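Local coordinates for protein BONZAI 1 (Arabidopsis thaliana, PDB 6KXT) that binds phospholipids in a calcium-dependent manner and restrains cell death and defense responses in the plant, at residues A[105-108]-A[109-112]. Residues are numbered along the deposited sequence; the frame is centred on the assembly and turned at random.
Sequences SDLE and KLHL
Two turns of the short helix 104-113, which joins strands 95-102 and 117-121 in the second C2 domain (C2B) of this copine, are stitched by i to i+4 hydrogen bonds from Lys109 N to Ser105 O, Leu110 N to Asp106 O, His111 N to Leu107 O and Leu112 N to Glu108 O. On one flank the Lys109 side chain folds back over the preceding turn. In the modelled conformer, one of two, the chain is extended from CB to CE and turns at chi4 (72°), with NZ near Ser105 OG. In this conformer two waters accept from Lys109 NZ: one, at 3.1 Å from NZ, donates to both Ser105 O and Glu108 OE1; the other, at 2.7 Å from NZ, donates to Asp106 OD1. The lysine here reaches both acids through water, with NZ 5.1 Å from Asp106 OD1. Glu108 OE1 also forms a salt bridge with Lys77, and Asp106 OD2 takes the backbone N-H of Ser103. The inward side belongs to Leu107, packed on Ile16, Phe18, Val137 and Phe140, while His111 ND1 is hydrogen-bonded to Val137 O. Leu112 runs alongside Glu108, its CD1 4.1 Å from Glu108 CG, and Leu110 CD1 meets Leu107 CD2 at 4.1 Å.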
loop_
_atom_site.group_PDB
_atom_site.type_symbol
_atom_site.label_atom_id
_atom_site.label_comp_id
_atom_site.label_asym_id
_atom_site.label_seq_id
_atom_site.Cartn_x
_atom_site.Cartn_y
_atom_site.Cartn_z
ATOM N N SER A 105 9.517 6.899 -1.999
ATOM C CA SER A 105 10.400 7.738 -1.154
ATOM C C SER A 105 9.733 7.913 0.214
ATOM O O SER A 105 10.396 7.848 1.285
ATOM C CB SER A 105 10.674 9.052 -1.875
ATOM O OG SER A 105 11.504 9.835 -1.061
ATOM N N ASP A 106 8.447 8.181 0.233
ATOM C CA ASP A 106 7.675 8.367 1.484
ATOM C C ASP A 106 7.621 7.066 2.285
ATOM O O ASP A 106 7.855 7.085 3.521
ATOM C CB ASP A 106 6.234 8.752 1.152
ATOM C CG ASP A 106 6.007 10.106 0.518
ATOM O OD1 ASP A 106 6.869 10.986 0.665
ATOM O OD2 ASP A 106 4.916 10.263 -0.124
ATOM N N LEU A 107 7.408 5.943 1.632
ATOM C CA LEU A 107 7.375 4.651 2.353
ATOM C C LEU A 107 8.735 4.394 2.996
ATOM O O LEU A 107 8.792 3.857 4.095
ATOM C CB LEU A 107 6.997 3.544 1.379
ATOM C CG LEU A 107 5.570 3.643 0.798
ATOM C CD1 LEU A 107 5.328 2.461 -0.119
ATOM C CD2 LEU A 107 4.485 3.739 1.881
ATOM N N GLU A 108 9.836 4.731 2.329
ATOM C CA GLU A 108 11.175 4.548 2.921
ATOM C C GLU A 108 11.293 5.431 4.164
ATOM O O GLU A 108 11.847 4.949 5.158
ATOM C CB GLU A 108 12.210 4.886 1.870
ATOM C CG GLU A 108 13.631 4.660 2.329
ATOM C CD GLU A 108 14.675 4.891 1.230
ATOM O OE1 GLU A 108 14.442 5.698 0.372
ATOM O OE2 GLU A 108 15.700 4.223 1.304
ATOM N N LYS A 109 10.787 6.649 4.129
ATOM C CA LYS A 109 10.876 7.557 5.299
ATOM C C LYS A 109 10.059 6.968 6.461
ATOM O O LYS A 109 10.544 7.004 7.614
ATOM C CB LYS A 109 10.469 8.959 4.884
ATOM C CG LYS A 109 11.457 9.662 3.962
ATOM C CD LYS A 109 10.827 10.915 3.436
ATOM C CE LYS A 109 11.748 11.711 2.547
ATOM N NZ LYS A 109 11.974 11.079 1.231
ATOM N N LEU A 110 8.883 6.412 6.207
ATOM C CA LEU A 110 8.101 5.792 7.303
ATOM C C LEU A 110 8.923 4.652 7.891
ATOM O O LEU A 110 8.995 4.508 9.145
ATOM C CB LEU A 110 6.781 5.207 6.781
ATOM C CG LEU A 110 5.748 6.213 6.326
ATOM C CD1 LEU A 110 4.640 5.507 5.574
ATOM C CD2 LEU A 110 5.190 7.004 7.492
ATOM N N HIS A 111 9.534 3.836 7.062
ATOM C CA HIS A 111 10.376 2.734 7.544
ATOM C C HIS A 111 11.529 3.286 8.403
ATOM O O HIS A 111 11.797 2.767 9.494
ATOM C CB HIS A 111 10.866 1.969 6.350
ATOM C CG HIS A 111 11.832 0.927 6.747
ATOM N ND1 HIS A 111 11.542 -0.170 7.531
ATOM C CD2 HIS A 111 13.166 0.893 6.522
ATOM C CE1 HIS A 111 12.683 -0.843 7.739
ATOM N NE2 HIS A 111 13.666 -0.208 7.129
ATOM N N LEU A 112 12.278 4.252 7.889
ATOM C CA LEU A 112 13.444 4.807 8.613
ATOM C C LEU A 112 13.055 5.393 9.950
ATOM O O LEU A 112 13.833 5.217 10.933
ATOM C CB LEU A 112 14.158 5.874 7.758
ATOM C CG LEU A 112 14.847 5.321 6.505
ATOM C CD1 LEU A 112 15.323 6.463 5.607
ATOM C CD2 LEU A 112 15.996 4.397 6.855
HETATM O O HOH W 1 13.402 8.328 1.168
HETATM O O HOH W 2 9.459 11.673 0.404
#